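Local structure of ferric uptake regulation protein (2XIG) at residues Glu72-Ser78 with Arg87-Ala92; Ile101-Lys107 with Phe139-Cys145; Ile116-Gln120 with Ser133-Lys137. The protein probably acts as a global iron-responsive repressor that, with ferrous iron as cofactor, binds the operators of the genes it controls as a metal-binding homodimer. The protein carries 2 engineered substitutions. One frame throughout, in Å; residues are numbered along the deposited sequence.

Contact 1: residues Glu72-Ser78 with Arg87-Ala92. Engineered in segment 72-78: S78 (natural residue Cys). With ZN (zinc ion), chain L.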
loop_
_atom_site.group_PDB
_atom_site.type_symbol
_atom_site.label_atom_id
_atom_site.label_comp_id
_atom_site.label_asym_id
_atom_site.label_seq_id
_atom_site.Cartn_x
_atom_site.Cartn_y
_atom_site.Cartn_z
ATOM N N GLU C 72 -19.346 -7.133 18.591
ATOM C CA GLU C 72 -17.983 -7.623 18.586
ATOM C C GLU C 72 -17.332 -7.416 19.948
ATOM O O GLU C 72 -16.573 -8.262 20.422
ATOM C CB GLU C 72 -17.167 -6.965 17.464
ATOM C CG GLU C 72 -16.249 -5.857 17.913
ATOM C CD GLU C 72 -14.793 -6.277 17.938
ATOM O OE1 GLU C 72 -14.500 -7.424 18.328
ATOM O OE2 GLU C 72 -13.937 -5.455 17.545
ATOM N N LYS C 73 -17.635 -6.303 20.598
ATOM C CA LYS C 73 -17.026 -6.082 21.901
ATOM C C LYS C 73 -17.588 -7.032 22.961
ATOM O O LYS C 73 -16.896 -7.366 23.920
ATOM C CB LYS C 73 -17.111 -4.619 22.317
ATOM C CG LYS C 73 -18.241 -4.254 23.221
ATOM C CD LYS C 73 -18.009 -2.854 23.759
ATOM C CE LYS C 73 -18.745 -2.645 25.059
ATOM N NZ LYS C 73 -18.391 -3.714 26.037
ATOM N N GLU C 74 -18.824 -7.492 22.769
ATOM C CA GLU C 74 -19.429 -8.485 23.664
ATOM C C GLU C 74 -19.272 -9.934 23.169
ATOM O O GLU C 74 -19.909 -10.846 23.686
ATOM C CB GLU C 74 -20.910 -8.176 23.883
ATOM C CG GLU C 74 -21.181 -6.821 24.551
ATOM C CD GLU C 74 -20.561 -6.716 25.935
ATOM O OE1 GLU C 74 -20.594 -7.714 26.686
ATOM O OE2 GLU C 74 -20.045 -5.632 26.273
ATOM N N ASN C 75 -18.435 -10.129 22.159
ATOM C CA ASN C 75 -18.052 -11.460 21.686
ATOM C C ASN C 75 -19.161 -12.302 21.046
ATOM O O ASN C 75 -19.108 -13.532 21.081
ATOM C CB ASN C 75 -17.359 -12.249 22.801
ATOM C CG ASN C 75 -16.048 -11.616 23.234
ATOM O OD1 ASN C 75 -15.588 -10.637 22.643
ATOM N ND2 ASN C 75 -15.439 -12.174 24.270
ATOM N N PHE C 76 -20.154 -11.643 20.454
ATOM C CA PHE C 76 -21.177 -12.359 19.694
ATOM C C PHE C 76 -20.698 -12.629 18.268
ATOM O O PHE C 76 -21.180 -13.549 17.601
ATOM C CB PHE C 76 -22.499 -11.587 19.677
ATOM C CG PHE C 76 -23.231 -11.613 20.993
ATOM C CD1 PHE C 76 -23.976 -12.717 21.362
ATOM C CD2 PHE C 76 -23.154 -10.540 21.868
ATOM C CE1 PHE C 76 -24.644 -12.747 22.580
ATOM C CE2 PHE C 76 -23.814 -10.568 23.080
ATOM C CZ PHE C 76 -24.558 -11.679 23.439
ATOM N N ILE C 77 -19.757 -11.808 17.810
ATOM C CA ILE C 77 -19.197 -11.942 16.470
ATOM C C ILE C 77 -17.690 -11.717 16.528
ATOM O O ILE C 77 -17.190 -11.136 17.494
ATOM C CB ILE C 77 -19.851 -10.947 15.471
ATOM C CG1 ILE C 77 -19.503 -9.498 15.832
ATOM C CG2 ILE C 77 -21.358 -11.137 15.433
ATOM C CD1 ILE C 77 -20.127 -8.451 14.897
ATOM N N SER C 78 -16.979 -12.192 15.504
ATOM C CA SER C 78 -15.537 -12.006 15.375
ATOM C C SER C 78 -15.263 -11.169 14.133
ATOM O O SER C 78 -15.991 -11.273 13.141
ATOM C CB SER C 78 -14.834 -13.353 15.199
ATOM O OG SER C 78 -15.372 -14.331 16.069
ATOM N N ARG C 87 -12.427 -4.880 6.750
ATOM C CA ARG C 87 -12.961 -5.581 7.918
ATOM C C ARG C 87 -14.089 -6.504 7.491
ATOM O O ARG C 87 -14.992 -6.096 6.764
ATOM C CB ARG C 87 -13.457 -4.592 8.977
ATOM C CG ARG C 87 -12.347 -3.847 9.703
ATOM C CD ARG C 87 -12.899 -2.780 10.654
ATOM N NE ARG C 87 -13.282 -3.328 11.954
ATOM C CZ ARG C 87 -12.514 -3.294 13.039
ATOM N NH1 ARG C 87 -11.315 -2.737 12.984
ATOM N NH2 ARG C 87 -12.942 -3.818 14.180
ATOM N N ARG C 88 -14.032 -7.758 7.929
ATOM C CA ARG C 88 -15.103 -8.688 7.630
ATOM C C ARG C 88 -15.495 -9.456 8.893
ATOM O O ARG C 88 -14.662 -9.691 9.757
ATOM C CB ARG C 88 -14.721 -9.623 6.481
ATOM C CG ARG C 88 -14.764 -8.906 5.127
ATOM C CD ARG C 88 -14.579 -9.824 3.950
ATOM N NE ARG C 88 -15.439 -9.425 2.835
ATOM C CZ ARG C 88 -15.263 -8.325 2.109
ATOM N NH1 ARG C 88 -14.259 -7.512 2.378
ATOM N NH2 ARG C 88 -16.094 -8.037 1.114
ATOM N N TYR C 89 -16.766 -9.815 8.980
ATOM C CA TYR C 89 -17.333 -10.310 10.234
ATOM C C TYR C 89 -17.919 -11.706 10.109
ATOM O O TYR C 89 -18.377 -12.116 9.041
ATOM C CB TYR C 89 -18.424 -9.352 10.730
ATOM C CG TYR C 89 -17.904 -8.008 11.193
ATOM C CD1 TYR C 89 -17.635 -7.776 12.531
ATOM C CD2 TYR C 89 -17.679 -6.970 10.288
ATOM C CE1 TYR C 89 -17.161 -6.554 12.963
ATOM C CE2 TYR C 89 -17.197 -5.747 10.710
ATOM C CZ TYR C 89 -16.941 -5.545 12.047
ATOM O OH TYR C 89 -16.463 -4.337 12.481
ATOM N N GLU C 90 -17.923 -12.427 11.228
ATOM C CA GLU C 90 -18.524 -13.742 11.260
ATOM C C GLU C 90 -19.053 -14.015 12.657
ATOM O O GLU C 90 -18.640 -13.381 13.636
ATOM C CB GLU C 90 -17.496 -14.803 10.885
ATOM C CG GLU C 90 -16.257 -14.768 11.761
ATOM C CD GLU C 90 -15.238 -15.820 11.363
ATOM O OE1 GLU C 90 -15.652 -16.951 11.026
ATOM O OE2 GLU C 90 -14.026 -15.506 11.391
ATOM N N ILE C 91 -19.969 -14.965 12.743
ATOM C CA ILE C 91 -20.547 -15.339 14.022
ATOM C C ILE C 91 -19.443 -15.964 14.885
ATOM O O ILE C 91 -18.589 -16.688 14.378
ATOM C CB ILE C 91 -21.734 -16.310 13.798
ATOM C CG1 ILE C 91 -22.646 -16.376 15.026
ATOM C CG2 ILE C 91 -21.242 -17.680 13.333
ATOM C CD1 ILE C 91 -23.423 -15.096 15.288
ATOM N N ALA C 92 -19.438 -15.652 16.178
ATOM C CA ALA C 92 -18.378 -16.103 17.075
ATOM C C ALA C 92 -18.521 -17.581 17.431
ATOM O O ALA C 92 -17.541 -18.236 17.775
ATOM C CB ALA C 92 -18.359 -15.256 18.345
HETATM ZN ZN ZN L . -13.241 -16.902 10.129
HETATM O O HOH W 1 -15.611 -16.917 14.822
#
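S78 and E90 face each other as an antiparallel hydrogen-bonded pair: S78 N donates to E90 O at 2.8 Å, and E90 N returns the bond to S78 O at 3.0 Å. One step outward I77 and I91 form the non-hydrogen-bonded pair, and A92 N reaches F76 O at 3.1 Å, while the A92 methyl settles against N75 O. S78, an engineered residue in place of the natural cysteine, turns its hydroxyl over A92; a water bridges S78 OG and I91 O. On the same side of the hairpin as S78, E90 extends its chain so that the carboxylate grips a zinc ion unevenly, with OE2 at 2.0 Å from the zinc and OE1 at 2.6 Å. Its CG sits between the backbone N and the carbonyl carbon (chi1 56°) and touches S78 CB, which points the acid to the metal; H42, H97 and H99 complete the site, and K94 bonds to E90 OE1. Across the ribbon I77 CD1 lies obliquely against the Y89 ring, 3.5 Å from Y89 CD1. Beyond the ring, Y89 OH takes a weak bond from R87 NE, and E72 OE2 meets the same guanidinium at its edge in a long salt bridge, 3.9 Å to R87 NH2; the stronger partner of R87 is E81. N75, with positive phi, is the C' residue of a Schellman motif that ends helix 61-73 and turns the chain into strand 77-82. This hairpin lies against the helices of the probable DNA-binding region: F76 packs on helix 7-20, I77 on helices 27-38 and 61-73, and I91 on helix 27-38.

Contact 2: residues Ile101-Lys107 with Phe139-Cys145. With ZN (zinc ion), chain M.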
loop_
_atom_site.group_PDB
_atom_site.type_symbol
_atom_site.label_atom_id
_atom_site.label_comp_id
_atom_site.label_asym_id
_atom_site.label_seq_id
_atom_site.Cartn_x
_atom_site.Cartn_y
_atom_site.Cartn_z
ATOM N N ILE C 101 -6.226 -15.675 2.956
ATOM C CA ILE C 101 -6.891 -14.586 2.236
ATOM C C ILE C 101 -6.206 -14.379 0.897
ATOM O O ILE C 101 -4.993 -14.205 0.844
ATOM C CB ILE C 101 -6.830 -13.251 3.025
ATOM C CG1 ILE C 101 -7.381 -13.421 4.446
ATOM C CG2 ILE C 101 -7.562 -12.135 2.271
ATOM C CD1 ILE C 101 -6.303 -13.635 5.480
ATOM N N CYS C 102 -6.978 -14.407 -0.187
ATOM C CA CYS C 102 -6.423 -14.219 -1.514
ATOM C C CYS C 102 -6.203 -12.735 -1.792
ATOM O O CYS C 102 -7.128 -11.937 -1.689
ATOM C CB CYS C 102 -7.339 -14.807 -2.587
ATOM S SG CYS C 102 -6.662 -14.545 -4.236
ATOM N N LEU C 103 -4.975 -12.378 -2.142
ATOM C CA LEU C 103 -4.625 -10.985 -2.405
ATOM C C LEU C 103 -5.267 -10.431 -3.668
ATOM O O LEU C 103 -5.311 -9.215 -3.860
ATOM C CB LEU C 103 -3.112 -10.838 -2.521
ATOM C CG LEU C 103 -2.365 -11.030 -1.210
ATOM C CD1 LEU C 103 -0.936 -11.426 -1.484
ATOM C CD2 LEU C 103 -2.442 -9.763 -0.360
ATOM N N HIS C 104 -5.746 -11.312 -4.537
ATOM C CA HIS C 104 -6.277 -10.853 -5.817
ATOM C C HIS C 104 -7.793 -10.688 -5.778
ATOM O O HIS C 104 -8.316 -9.652 -6.191
ATOM C CB HIS C 104 -5.854 -11.782 -6.960
ATOM C CG HIS C 104 -6.241 -11.275 -8.317
ATOM N ND1 HIS C 104 -5.783 -10.076 -8.820
ATOM C CD2 HIS C 104 -7.043 -11.801 -9.273
ATOM C CE1 HIS C 104 -6.287 -9.885 -10.028
ATOM N NE2 HIS C 104 -7.054 -10.919 -10.327
ATOM N N CYS C 105 -8.497 -11.695 -5.261
ATOM C CA CYS C 105 -9.960 -11.681 -5.280
ATOM C C CYS C 105 -10.587 -11.474 -3.899
ATOM O O CYS C 105 -11.795 -11.296 -3.784
ATOM C CB CYS C 105 -10.503 -12.953 -5.931
ATOM S SG CYS C 105 -10.455 -14.428 -4.851
ATOM N N GLY C 106 -9.767 -11.501 -2.854
ATOM C CA GLY C 106 -10.244 -11.210 -1.512
ATOM C C GLY C 106 -10.941 -12.369 -0.819
ATOM O O GLY C 106 -11.395 -12.241 0.320
ATOM N N LYS C 107 -11.031 -13.501 -1.506
ATOM C CA LYS C 107 -11.649 -14.698 -0.939
ATOM C C LYS C 107 -10.975 -15.114 0.366
ATOM O O LYS C 107 -9.755 -15.043 0.488
ATOM C CB LYS C 107 -11.551 -15.836 -1.957
ATOM C CG LYS C 107 -11.886 -17.213 -1.442
ATOM C CD LYS C 107 -11.516 -18.264 -2.475
ATOM C CE LYS C 107 -12.169 -17.946 -3.805
ATOM N NZ LYS C 107 -11.753 -18.890 -4.867
ATOM N N PHE C 139 -1.549 -14.905 3.305
ATOM C CA PHE C 139 -1.996 -14.197 2.108
ATOM C C PHE C 139 -1.498 -14.941 0.886
ATOM O O PHE C 139 -0.331 -15.297 0.807
ATOM C CB PHE C 139 -1.479 -12.757 2.126
ATOM C CG PHE C 139 -2.038 -11.943 3.260
ATOM C CD1 PHE C 139 -3.279 -11.341 3.140
ATOM C CD2 PHE C 139 -1.345 -11.818 4.461
ATOM C CE1 PHE C 139 -3.816 -10.604 4.182
ATOM C CE2 PHE C 139 -1.881 -11.083 5.508
ATOM C CZ PHE C 139 -3.115 -10.473 5.365
ATOM N N VAL C 140 -2.395 -15.184 -0.061
ATOM C CA VAL C 140 -2.098 -16.084 -1.161
ATOM C C VAL C 140 -2.645 -15.552 -2.479
ATOM O O VAL C 140 -3.366 -14.566 -2.502
ATOM C CB VAL C 140 -2.764 -17.457 -0.920
ATOM C CG1 VAL C 140 -2.284 -18.061 0.398
ATOM C CG2 VAL C 140 -4.280 -17.308 -0.911
ATOM N N TRP C 141 -2.280 -16.224 -3.565
ATOM C CA TRP C 141 -3.080 -16.220 -4.786
ATOM C C TRP C 141 -3.829 -17.540 -4.797
ATOM O O TRP C 141 -3.209 -18.610 -4.804
ATOM C CB TRP C 141 -2.203 -16.134 -6.037
ATOM C CG TRP C 141 -1.261 -14.988 -6.059
ATOM C CD1 TRP C 141 -1.336 -13.853 -5.307
ATOM C CD2 TRP C 141 -0.100 -14.847 -6.891
ATOM N NE1 TRP C 141 -0.286 -13.016 -5.612
ATOM C CE2 TRP C 141 0.486 -13.603 -6.583
ATOM C CE3 TRP C 141 0.502 -15.653 -7.867
ATOM C CZ2 TRP C 141 1.646 -13.139 -7.214
ATOM C CZ3 TRP C 141 1.661 -15.195 -8.492
ATOM C CH2 TRP C 141 2.217 -13.946 -8.163
ATOM N N CYS C 142 -5.154 -17.477 -4.783
ATOM C CA CYS C 142 -5.948 -18.683 -4.621
ATOM C C CYS C 142 -5.960 -19.479 -5.920
ATOM O O CYS C 142 -5.522 -18.995 -6.969
ATOM C CB CYS C 142 -7.373 -18.341 -4.175
ATOM S SG CYS C 142 -8.479 -17.801 -5.511
ATOM N N LYS C 143 -6.454 -20.705 -5.833
ATOM C CA LYS C 143 -6.551 -21.586 -6.988
ATOM C C LYS C 143 -7.285 -20.913 -8.146
ATOM O O LYS C 143 -6.832 -20.966 -9.285
ATOM C CB LYS C 143 -7.279 -22.872 -6.594
ATOM C CG LYS C 143 -7.376 -23.893 -7.705
ATOM C CD LYS C 143 -8.119 -25.132 -7.235
ATOM C CE LYS C 143 -8.178 -26.191 -8.326
ATOM N NZ LYS C 143 -8.885 -25.700 -9.542
ATOM N N GLU C 144 -8.419 -20.283 -7.851
ATOM C CA GLU C 144 -9.276 -19.743 -8.908
ATOM C C GLU C 144 -8.625 -18.574 -9.659
ATOM O O GLU C 144 -8.772 -18.457 -10.874
ATOM C CB GLU C 144 -10.642 -19.333 -8.348
ATOM C CG GLU C 144 -11.579 -20.516 -8.031
ATOM C CD GLU C 144 -11.091 -21.373 -6.870
ATOM O OE1 GLU C 144 -10.531 -20.816 -5.900
ATOM O OE2 GLU C 144 -11.274 -22.608 -6.921
ATOM N N CYS C 145 -7.900 -17.722 -8.936
ATOM C CA CYS C 145 -7.214 -16.584 -9.557
ATOM C C CYS C 145 -5.972 -16.991 -10.345
ATOM O O CYS C 145 -5.571 -16.296 -11.283
ATOM C CB CYS C 145 -6.848 -15.524 -8.510
ATOM S SG CYS C 145 -8.266 -14.659 -7.851
HETATM ZN ZN ZN M . -8.447 -15.356 -5.577
#
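C102, C105, C142 and C145 hold one zinc ion between the two segments, with C105 SG at 2.3 Å from the zinc and the SG atoms of C102, C142 and C145 at 2.4 to 2.5 Å. The tight part surrounds C102: its SG, anti to the backbone N (chi1 179°), binds the zinc and also accepts from C142 N at 3.3 Å and from the backbone N atoms of H104 and C105. Beside it strands 98-102 and 130-141 run parallel, V140 N bonding to I101 O and L103 N to V140 O, the latter at 2.7 Å. I101 and F139 lie side by side on one face of this sheet, and L103 crosses F139 at about a right angle. Towards the exposed side the packing thins to a few side-chain contacts: the edge of the H104 ring meets C145 SG, 3.4 Å from H104 CD2, and K107 crosses E144 in a salt bridge of 2.5 Å between K107 NZ and E144 OE1. W141 turns from the site to stack on W141 of the fourth subunit. Two CxxC motifs make this a four-cysteine, structural-type site; if all four sulfurs bind as thiolates, the backbone N-H groups and K107 NZ, 3.5 Å from C142 SG, would offset part of the negative charge.

Contact 3: residues Ile116-Gln120 with Ser133-Lys137. With ZN (zinc ion), chain N.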
loop_
_atom_site.group_PDB
_atom_site.type_symbol
_atom_site.label_atom_id
_atom_site.label_comp_id
_atom_site.label_asym_id
_atom_site.label_seq_id
_atom_site.Cartn_x
_atom_site.Cartn_y
_atom_site.Cartn_z
ATOM N N ILE C 116 0.019 -27.534 13.117
ATOM C CA ILE C 116 0.490 -26.163 13.263
ATOM C C ILE C 116 0.169 -25.667 14.666
ATOM O O ILE C 116 1.001 -25.042 15.329
ATOM C CB ILE C 116 -0.165 -25.218 12.242
ATOM C CG1 ILE C 116 0.519 -25.358 10.888
ATOM C CG2 ILE C 116 -0.098 -23.782 12.735
ATOM C CD1 ILE C 116 0.027 -24.377 9.846
ATOM N N GLU C 117 -1.049 -25.948 15.120
ATOM C CA GLU C 117 -1.447 -25.542 16.462
ATOM C C GLU C 117 -0.500 -26.137 17.498
ATOM O O GLU C 117 -0.069 -25.442 18.420
ATOM C CB GLU C 117 -2.893 -25.946 16.756
ATOM C CG GLU C 117 -3.926 -25.324 15.823
ATOM C CD GLU C 117 -4.116 -23.824 16.033
ATOM O OE1 GLU C 117 -3.872 -23.306 17.145
ATOM O OE2 GLU C 117 -4.521 -23.151 15.079
ATOM N N ASN C 118 -0.170 -27.420 17.351
ATOM C CA ASN C 118 0.771 -28.044 18.276
ATOM C C ASN C 118 2.169 -27.434 18.176
ATOM O O ASN C 118 2.842 -27.238 19.191
ATOM C CB ASN C 118 0.844 -29.555 18.058
ATOM C CG ASN C 118 1.714 -30.249 19.092
ATOM O OD1 ASN C 118 1.493 -30.120 20.299
ATOM N ND2 ASN C 118 2.705 -30.997 18.622
ATOM N N ARG C 119 2.608 -27.138 16.951
ATOM C CA ARG C 119 3.950 -26.586 16.754
ATOM C C ARG C 119 4.127 -25.212 17.402
ATOM O O ARG C 119 5.198 -24.898 17.920
ATOM C CB ARG C 119 4.319 -26.533 15.272
ATOM C CG ARG C 119 5.731 -26.015 15.010
ATOM C CD ARG C 119 6.791 -26.846 15.712
ATOM N NE ARG C 119 8.108 -26.218 15.639
ATOM C CZ ARG C 119 9.172 -26.626 16.322
ATOM N NH1 ARG C 119 9.085 -27.674 17.137
ATOM N NH2 ARG C 119 10.329 -25.987 16.191
ATOM N N GLN C 120 3.083 -24.390 17.374
ATOM C CA GLN C 120 3.138 -23.105 18.056
ATOM C C GLN C 120 3.350 -23.307 19.553
ATOM O O GLN C 120 4.099 -22.567 20.186
ATOM C CB GLN C 120 1.870 -22.298 17.791
ATOM C CG GLN C 120 1.698 -21.897 16.335
ATOM C CD GLN C 120 0.334 -21.305 16.059
ATOM O OE1 GLN C 120 -0.597 -21.448 16.856
ATOM N NE2 GLN C 120 0.205 -20.635 14.925
ATOM N N SER C 133 -3.093 -16.628 23.222
ATOM C CA SER C 133 -3.827 -16.649 21.971
ATOM C C SER C 133 -2.883 -16.393 20.810
ATOM O O SER C 133 -1.701 -16.109 20.998
ATOM C CB SER C 133 -4.951 -15.613 21.968
ATOM O OG SER C 133 -4.437 -14.292 21.954
ATOM N N HIS C 134 -3.417 -16.502 19.604
ATOM C CA HIS C 134 -2.614 -16.215 18.429
ATOM C C HIS C 134 -3.476 -15.656 17.316
ATOM O O HIS C 134 -4.690 -15.835 17.307
ATOM C CB HIS C 134 -1.868 -17.469 17.967
ATOM C CG HIS C 134 -2.767 -18.575 17.522
ATOM N ND1 HIS C 134 -3.308 -19.494 18.397
ATOM C CD2 HIS C 134 -3.215 -18.919 16.290
ATOM C CE1 HIS C 134 -4.059 -20.351 17.725
ATOM N NE2 HIS C 134 -4.019 -20.024 16.449
ATOM N N ASP C 135 -2.828 -14.949 16.397
ATOM C CA ASP C 135 -3.478 -14.424 15.206
ATOM C C ASP C 135 -2.596 -14.837 14.042
ATOM O O ASP C 135 -1.407 -14.488 14.000
ATOM C CB ASP C 135 -3.586 -12.899 15.285
ATOM C CG ASP C 135 -4.299 -12.303 14.089
ATOM O OD1 ASP C 135 -5.543 -12.351 14.052
ATOM O OD2 ASP C 135 -3.615 -11.786 13.185
ATOM N N MET C 136 -3.164 -15.602 13.116
ATOM C CA MET C 136 -2.401 -16.137 12.004
ATOM C C MET C 136 -3.195 -15.932 10.729
ATOM O O MET C 136 -4.319 -16.411 10.610
ATOM C CB MET C 136 -2.105 -17.626 12.228
ATOM C CG MET C 136 -1.531 -18.360 11.021
ATOM S SD MET C 136 -1.103 -20.074 11.441
ATOM C CE MET C 136 -0.742 -20.769 9.843
ATOM N N LYS C 137 -2.617 -15.182 9.795
ATOM C CA LYS C 137 -3.242 -14.960 8.494
ATOM C C LYS C 137 -2.234 -15.286 7.428
ATOM O O LYS C 137 -1.063 -14.901 7.532
ATOM C CB LYS C 137 -3.694 -13.511 8.326
ATOM C CG LYS C 137 -4.699 -13.031 9.348
ATOM C CD LYS C 137 -4.663 -11.513 9.440
ATOM C CE LYS C 137 -5.194 -11.036 10.779
ATOM N NZ LYS C 137 -4.432 -9.854 11.251
HETATM ZN ZN ZN N . -5.029 -21.192 15.118
#
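E117 and H134 approach at about a right angle and share a zinc ion, E117 OE2 and H134 NE2 each 2.0 Å from the metal. The carboxylate and imidazole planes are 46° apart, and E117 OE1, the oxygen not bound to the metal, comes to 3.0 Å from H134 CE1. CG of the glutamate is anti to its carbonyl carbon, and a bend at chi2 (-70°) brings its end from the flank of the helix to the strand. Q120 supplies a lid for the ring: its OE1 stands over the centre of one imidazole face, 3.5 Å above the plane, with the amide steeply inclined to it. Helix 114-126 lies over the sheet of the probable dimerization region; the axes of residues 116-120 and 133-137 approach to 11.2 Å, and the two metal ligands span the gap. H96 and D98 complete the site, which holds zinc here and probably binds iron in the regulator. Deeper in the contact, the extended side chain of M136 reaches across to the helix, where its CE touches I116 CD1 at 3.7 Å and SD lies 3.8 Å from Q120 NE2, a buried amide nitrogen that has no hydrogen-bonding partner in the model. Residues 133-137 also pair antiparallel with a strand of the third subunit, whose M136 packs on Q120.

How the contacts relate
Each contact contributes ligands to a different zinc site. Contact 1 lies in what is probably the DNA-binding region, contacts 2 and 3 in the probable dimerization region. Contact 1 closes before the others open; its centre is about 23 Å from that of contact 2 and about 20 Å from that of contact 3. Strand 98-102 ties the sites together: H99 ligates the zinc of contact 1, D98 that of contact 3, and C102 that of contact 2. Contact 3 is nested within the loop closed by contact 2, on the same strand 130-141, and the two touch where I101 CD1 packs 3.9 Å from K137 CB. Both also meet the third subunit.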